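L-threonine dehydrogenase (PDB 2YY7) probably catalyses the NAD-dependent oxidation of L-threonine at its 3-hydroxyl. Local coordinates at residues M1-Q13 and L22-D35. Sequence-based numbering, arbitrary orientation.
Sequences MNPKILIIGACGQ and LRKLYGTENVIASD. With NAD (nicotinamide-adenine-dinucleotide), chain E.
Ile5 and Ile7 meet Leu22 on the helix side of the sheet. CD1 of Ile5 lies 3.7 Å from CG of Leu22, the two side chains crossing at about a right angle. CD1 of Ile7 touches both CD2 of Leu22 and CG1 of Val31, 3.6 Å from the latter. In both isoleucines CG1 stands beside the backbone N (chi1 -55° and -63°), and the extended second torsion carries CD1 outward to Leu22, in Ile7 also to Val31. Pro3 sits over one face of the Tyr26 ring, offset toward the rim. The Asn2 amide meets the edge of that ring, its plane 88° from it. CB of Ala10 packs 3.5 Å from CB of Ala33.

Strands 5-8 and 31-35 run parallel and, with helix 13-26, form the first beta-alpha-beta unit of the Rossmann fold. Strand 71-74 pairs with the other edge of 5-8. Ile5 N donates to Asn30 O, Ile32 N to Ile5 O and Ile7 N to Ile32 O. Ile7 O takes two bonds from Ser34, one from N and one, from above the carbonyl plane, from OG at 2.8 Å. Ser34 O also accepts twice, from Gly9 N and Ala10 N on opposite faces of its plane.

At the polar edge, Asp35 binds the adenosine ribose of NAD. Asp35 OD1 accepts from NAD O2B and Asp35 OD2 from NAD O3B, both at 2.7 Å. Cys11 N also donates to Asp35 OD2 (3.1 Å), from above the carboxylate plane. Arg37 N bonds to OD1. Replacing Asp35 by alanine would probably leave both ribose hydroxyls, Cys11 N and Arg37 N without this acceptor. CA of Gly9 passes 3.6 Å from NAD O4B, where a CB would clash. Gln13 N donates to the phosphate oxygen NAD O1A at 2.8 Å.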
loop_
_atom_site.group_PDB
_atom_site.type_symbol
_atom_site.label_atom_id
_atom_site.label_comp_id
_atom_site.label_asym_id
_atom_site.label_seq_id
_atom_site.Cartn_x
_atom_site.Cartn_y
_atom_site.Cartn_z
ATOM N N MET A 1 31.784 3.174 -19.464
ATOM C CA MET A 1 32.079 2.091 -18.483
ATOM C C MET A 1 30.853 1.211 -18.246
ATOM O O MET A 1 29.738 1.714 -18.085
ATOM C CB MET A 1 32.521 2.698 -17.151
ATOM C CG MET A 1 32.750 1.676 -16.053
ATOM S SD MET A 1 32.612 2.409 -14.411
ATOM C CE MET A 1 31.025 1.757 -13.865
ATOM N N ASN A 2 31.063 -0.101 -18.221
ATOM C CA ASN A 2 29.971 -1.032 -17.985
ATOM C C ASN A 2 29.610 -1.038 -16.510
ATOM O O ASN A 2 30.455 -0.800 -15.650
ATOM C CB ASN A 2 30.354 -2.448 -18.423
ATOM C CG ASN A 2 30.224 -2.653 -19.920
ATOM O OD1 ASN A 2 30.467 -3.745 -20.427
ATOM N ND2 ASN A 2 29.838 -1.599 -20.634
ATOM N N PRO A 3 28.340 -1.312 -16.197
ATOM C CA PRO A 3 27.913 -1.336 -14.801
ATOM C C PRO A 3 28.413 -2.578 -14.077
ATOM O O PRO A 3 28.782 -3.572 -14.702
ATOM C CB PRO A 3 26.396 -1.316 -14.914
ATOM C CG PRO A 3 26.162 -2.156 -16.133
ATOM C CD PRO A 3 27.215 -1.634 -17.096
ATOM N N LYS A 4 28.439 -2.500 -12.754
ATOM C CA LYS A 4 28.847 -3.622 -11.930
ATOM C C LYS A 4 27.524 -4.027 -11.291
ATOM O O LYS A 4 26.990 -3.312 -10.443
ATOM C CB LYS A 4 29.854 -3.173 -10.874
ATOM C CG LYS A 4 30.497 -4.326 -10.143
ATOM C CD LYS A 4 31.203 -5.267 -11.113
ATOM C CE LYS A 4 31.868 -6.410 -10.367
ATOM N NZ LYS A 4 32.892 -5.895 -9.407
ATOM N N ILE A 5 27.005 -5.174 -11.708
ATOM C CA ILE A 5 25.704 -5.651 -11.261
ATOM C C ILE A 5 25.650 -6.677 -10.133
ATOM O O ILE A 5 26.441 -7.617 -10.085
ATOM C CB ILE A 5 24.930 -6.237 -12.470
ATOM C CG1 ILE A 5 24.853 -5.189 -13.587
ATOM C CG2 ILE A 5 23.530 -6.676 -12.040
ATOM C CD1 ILE A 5 24.429 -5.745 -14.935
ATOM N N LEU A 6 24.691 -6.484 -9.236
ATOM C CA LEU A 6 24.465 -7.407 -8.135
ATOM C C LEU A 6 23.022 -7.884 -8.238
ATOM O O LEU A 6 22.083 -7.087 -8.145
ATOM C CB LEU A 6 24.681 -6.728 -6.780
ATOM C CG LEU A 6 24.292 -7.592 -5.573
ATOM C CD1 LEU A 6 25.147 -8.864 -5.539
ATOM C CD2 LEU A 6 24.467 -6.789 -4.288
ATOM N N ILE A 7 22.845 -9.181 -8.467
ATOM C CA ILE A 7 21.512 -9.754 -8.559
ATOM C C ILE A 7 21.222 -10.483 -7.250
ATOM O O ILE A 7 21.898 -11.451 -6.905
ATOM C CB ILE A 7 21.408 -10.753 -9.728
ATOM C CG1 ILE A 7 21.642 -10.025 -11.054
ATOM C CG2 ILE A 7 20.035 -11.413 -9.725
ATOM C CD1 ILE A 7 21.769 -10.947 -12.242
ATOM N N ILE A 8 20.227 -9.996 -6.517
ATOM C CA ILE A 8 19.843 -10.593 -5.246
ATOM C C ILE A 8 18.682 -11.543 -5.537
ATOM O O ILE A 8 17.658 -11.129 -6.086
ATOM C CB ILE A 8 19.417 -9.498 -4.246
ATOM C CG1 ILE A 8 20.561 -8.492 -4.079
ATOM C CG2 ILE A 8 19.063 -10.114 -2.892
ATOM C CD1 ILE A 8 20.234 -7.341 -3.133
ATOM N N GLY A 9 18.862 -12.814 -5.178
ATOM C CA GLY A 9 17.854 -13.827 -5.440
ATOM C C GLY A 9 18.110 -14.376 -6.833
ATOM O O GLY A 9 17.177 -14.669 -7.577
ATOM N N ALA A 10 19.389 -14.530 -7.171
ATOM C CA ALA A 10 19.810 -14.996 -8.491
ATOM C C ALA A 10 19.483 -16.442 -8.839
ATOM O O ALA A 10 19.515 -16.817 -10.015
ATOM C CB ALA A 10 21.316 -14.752 -8.665
ATOM N N CYS A 11 19.174 -17.252 -7.832
ATOM C CA CYS A 11 18.858 -18.657 -8.064
ATOM C C CYS A 11 17.380 -18.911 -8.359
ATOM O O CYS A 11 16.968 -20.054 -8.584
ATOM C CB CYS A 11 19.308 -19.487 -6.855
ATOM S SG CYS A 11 21.111 -19.449 -6.601
ATOM N N GLY A 12 16.589 -17.844 -8.376
ATOM C CA GLY A 12 15.167 -17.976 -8.639
ATOM C C GLY A 12 14.816 -18.244 -10.091
ATOM O O GLY A 12 15.695 -18.311 -10.962
ATOM N N GLN A 13 13.520 -18.395 -10.354
ATOM C CA GLN A 13 13.034 -18.660 -11.702
ATOM C C GLN A 13 13.502 -17.582 -12.685
ATOM O O GLN A 13 13.937 -17.899 -13.792
ATOM C CB GLN A 13 11.499 -18.736 -11.725
ATOM C CG GLN A 13 10.942 -19.303 -13.042
ATOM C CD GLN A 13 9.459 -19.020 -13.250
ATOM O OE1 GLN A 13 8.836 -19.569 -14.157
ATOM N NE2 GLN A 13 8.897 -18.152 -12.425
ATOM N N LEU A 22 22.539 -11.145 -18.557
ATOM C CA LEU A 22 23.337 -9.986 -18.179
ATOM C C LEU A 22 24.829 -10.274 -18.362
ATOM O O LEU A 22 25.585 -9.414 -18.813
ATOM C CB LEU A 22 23.042 -9.611 -16.725
ATOM C CG LEU A 22 22.254 -8.329 -16.430
ATOM C CD1 LEU A 22 21.399 -7.918 -17.608
ATOM C CD2 LEU A 22 21.401 -8.555 -15.184
ATOM N N ARG A 23 25.251 -11.488 -18.015
ATOM C CA ARG A 23 26.653 -11.870 -18.151
ATOM C C ARG A 23 27.103 -11.941 -19.610
ATOM O O ARG A 23 28.271 -11.693 -19.915
ATOM C CB ARG A 23 26.912 -13.205 -17.437
ATOM C CG ARG A 23 26.991 -13.044 -15.920
ATOM C CD ARG A 23 27.129 -14.357 -15.176
ATOM N NE ARG A 23 27.429 -14.119 -13.766
ATOM C CZ ARG A 23 27.328 -15.036 -12.808
ATOM N NH1 ARG A 23 26.928 -16.268 -13.096
ATOM N NH2 ARG A 23 27.635 -14.719 -11.555
ATOM N N LYS A 24 26.178 -12.273 -20.509
ATOM C CA LYS A 24 26.491 -12.342 -21.932
ATOM C C LYS A 24 26.657 -10.932 -22.490
ATOM O O LYS A 24 27.500 -10.688 -23.354
ATOM C CB LYS A 24 25.371 -13.053 -22.695
ATOM C CG LYS A 24 25.263 -14.542 -22.403
ATOM C CD LYS A 24 24.057 -15.181 -23.087
ATOM C CE LYS A 24 24.126 -15.083 -24.608
ATOM N NZ LYS A 24 23.874 -13.701 -25.114
ATOM N N LEU A 25 25.851 -10.007 -21.978
ATOM C CA LEU A 25 25.874 -8.621 -22.424
ATOM C C LEU A 25 26.975 -7.774 -21.807
ATOM O O LEU A 25 27.586 -6.963 -22.498
ATOM C CB LEU A 25 24.531 -7.943 -22.128
ATOM C CG LEU A 25 23.253 -8.422 -22.818
ATOM C CD1 LEU A 25 22.076 -7.607 -22.296
ATOM C CD2 LEU A 25 23.380 -8.270 -24.330
ATOM N N TYR A 26 27.236 -7.955 -20.515
ATOM C CA TYR A 26 28.242 -7.133 -19.852
ATOM C C TYR A 26 29.481 -7.832 -19.321
ATOM O O TYR A 26 30.368 -7.176 -18.774
ATOM C CB TYR A 26 27.599 -6.344 -18.709
ATOM C CG TYR A 26 26.432 -5.480 -19.133
ATOM C CD1 TYR A 26 25.122 -5.884 -18.896
ATOM C CD2 TYR A 26 26.637 -4.259 -19.776
ATOM C CE1 TYR A 26 24.042 -5.097 -19.285
ATOM C CE2 TYR A 26 25.559 -3.463 -20.171
ATOM C CZ TYR A 26 24.268 -3.889 -19.921
ATOM O OH TYR A 26 23.194 -3.114 -20.302
ATOM N N GLY A 27 29.558 -9.147 -19.473
ATOM C CA GLY A 27 30.725 -9.856 -18.981
ATOM C C GLY A 27 30.425 -10.674 -17.741
ATOM O O GLY A 27 29.725 -10.220 -16.839
ATOM N N THR A 28 30.969 -11.883 -17.702
ATOM C CA THR A 28 30.762 -12.812 -16.594
ATOM C C THR A 28 31.040 -12.252 -15.204
ATOM O O THR A 28 30.205 -12.373 -14.305
ATOM C CB THR A 28 31.619 -14.076 -16.791
ATOM O OG1 THR A 28 31.242 -14.709 -18.020
ATOM C CG2 THR A 28 31.423 -15.052 -15.631
ATOM N N GLU A 29 32.210 -11.642 -15.031
ATOM C CA GLU A 29 32.596 -11.089 -13.739
ATOM C C GLU A 29 32.021 -9.715 -13.402
ATOM O O GLU A 29 32.280 -9.191 -12.319
ATOM C CB GLU A 29 34.122 -11.049 -13.619
ATOM C CG GLU A 29 34.784 -12.425 -13.604
ATOM C CD GLU A 29 34.684 -13.135 -14.938
ATOM O OE1 GLU A 29 34.699 -12.445 -15.979
ATOM O OE2 GLU A 29 34.606 -14.383 -14.946
ATOM N N ASN A 30 31.253 -9.124 -14.316
ATOM C CA ASN A 30 30.641 -7.826 -14.047
ATOM C C ASN A 30 29.279 -8.032 -13.389
ATOM O O ASN A 30 28.658 -7.082 -12.911
ATOM C CB ASN A 30 30.457 -7.024 -15.335
ATOM C CG ASN A 30 31.734 -6.365 -15.794
ATOM O OD1 ASN A 30 32.607 -7.005 -16.374
ATOM N ND2 ASN A 30 31.856 -5.075 -15.525
ATOM N N VAL A 31 28.823 -9.281 -13.376
ATOM C CA VAL A 31 27.536 -9.628 -12.787
ATOM C C VAL A 31 27.744 -10.576 -11.609
ATOM O O VAL A 31 28.197 -11.707 -11.780
ATOM C CB VAL A 31 26.618 -10.310 -13.822
ATOM C CG1 VAL A 31 25.242 -10.538 -13.225
ATOM C CG2 VAL A 31 26.529 -9.460 -15.088
ATOM N N ILE A 32 27.418 -10.100 -10.412
ATOM C CA ILE A 32 27.570 -10.896 -9.202
ATOM C C ILE A 32 26.220 -11.498 -8.824
ATOM O O ILE A 32 25.241 -10.773 -8.654
ATOM C CB ILE A 32 28.056 -10.027 -8.013
ATOM C CG1 ILE A 32 29.262 -9.173 -8.426
ATOM C CG2 ILE A 32 28.397 -10.918 -6.824
ATOM C CD1 ILE A 32 30.480 -9.959 -8.857
ATOM N N ALA A 33 26.168 -12.821 -8.704
ATOM C CA ALA A 33 24.936 -13.507 -8.332
ATOM C C ALA A 33 24.942 -13.737 -6.826
ATOM O O ALA A 33 25.958 -14.139 -6.264
ATOM C CB ALA A 33 24.829 -14.845 -9.067
ATOM N N SER A 34 23.814 -13.472 -6.173
ATOM C CA SER A 34 23.712 -13.662 -4.730
ATOM C C SER A 34 22.346 -14.237 -4.394
ATOM O O SER A 34 21.356 -13.956 -5.066
ATOM C CB SER A 34 23.923 -12.339 -3.980
ATOM O OG SER A 34 22.897 -11.403 -4.264
ATOM N N ASP A 35 22.305 -15.049 -3.345
ATOM C CA ASP A 35 21.072 -15.693 -2.926
ATOM C C ASP A 35 21.300 -16.258 -1.528
ATOM O O ASP A 35 22.447 -16.410 -1.097
ATOM C CB ASP A 35 20.739 -16.813 -3.913
ATOM C CG ASP A 35 19.287 -17.225 -3.857
ATOM O OD1 ASP A 35 18.894 -17.899 -2.881
ATOM O OD2 ASP A 35 18.538 -16.861 -4.792
HETATM P PA NAD E . 11.705 -17.377 -7.017
HETATM O O1A NAD E . 11.816 -18.412 -8.082
HETATM O O2A NAD E . 10.903 -17.766 -5.828
HETATM O O5B NAD E . 13.131 -16.806 -6.634
HETATM C C5B NAD E . 13.345 -16.112 -5.439
HETATM C C4B NAD E . 14.791 -16.257 -5.033
HETATM O O4B NAD E . 15.016 -15.388 -3.921
HETATM C C3B NAD E . 15.130 -17.703 -4.600
HETATM O O3B NAD E . 16.279 -18.210 -5.300
HETATM C C2B NAD E . 15.318 -17.574 -3.083
HETATM O O2B NAD E . 16.262 -18.499 -2.572
HETATM C C1B NAD E . 15.773 -16.113 -2.954
HETATM N N9A NAD E . 15.609 -15.583 -1.592
HETATM C C8A NAD E . 14.510 -15.778 -0.756
HETATM N N7A NAD E . 14.757 -15.155 0.405
HETATM C C5A NAD E . 15.967 -14.564 0.299
HETATM C C6A NAD E . 16.712 -13.831 1.210
HETATM N N6A NAD E . 16.284 -13.666 2.444
HETATM N N1A NAD E . 17.948 -13.368 0.843
HETATM C C2A NAD E . 18.460 -13.618 -0.421
HETATM N N3A NAD E . 17.747 -14.371 -1.334
HETATM C C4A NAD E . 16.514 -14.836 -0.949
HETATM O O3 NAD E . 10.949 -16.091 -7.611
HETATM P PN NAD E . 10.976 -15.484 -9.116
HETATM O O1N NAD E . 12.357 -15.479 -9.703
HETATM O O2N NAD E . 9.806 -16.084 -9.813
HETATM O O5D NAD E . 10.566 -13.941 -8.822
HETATM C C5D NAD E . 11.573 -12.935 -8.637
HETATM C C4D NAD E . 10.872 -11.559 -8.473
HETATM O O4D NAD E . 9.981 -11.339 -9.552
HETATM C C3D NAD E . 10.002 -11.459 -7.217
HETATM O O3D NAD E . 10.047 -10.117 -6.741
HETATM C C2D NAD E . 8.605 -11.710 -7.733
HETATM O O2D NAD E . 7.683 -11.181 -6.810
HETATM C C1D NAD E . 8.642 -11.035 -9.104
HETATM N N1N NAD E . 7.585 -11.595 -9.977
HETATM C C2N NAD E . 7.690 -12.893 -10.435
HETATM C C3N NAD E . 6.692 -13.411 -11.254
HETATM C C7N NAD E . 6.836 -14.778 -11.865
HETATM O O7N NAD E . 5.745 -15.215 -12.599
HETATM N N7N NAD E . 7.923 -15.547 -11.671
HETATM C C4N NAD E . 5.574 -12.626 -11.592
HETATM C C5N NAD E . 5.495 -11.305 -11.142
HETATM C C6N NAD E . 6.486 -10.801 -10.321
#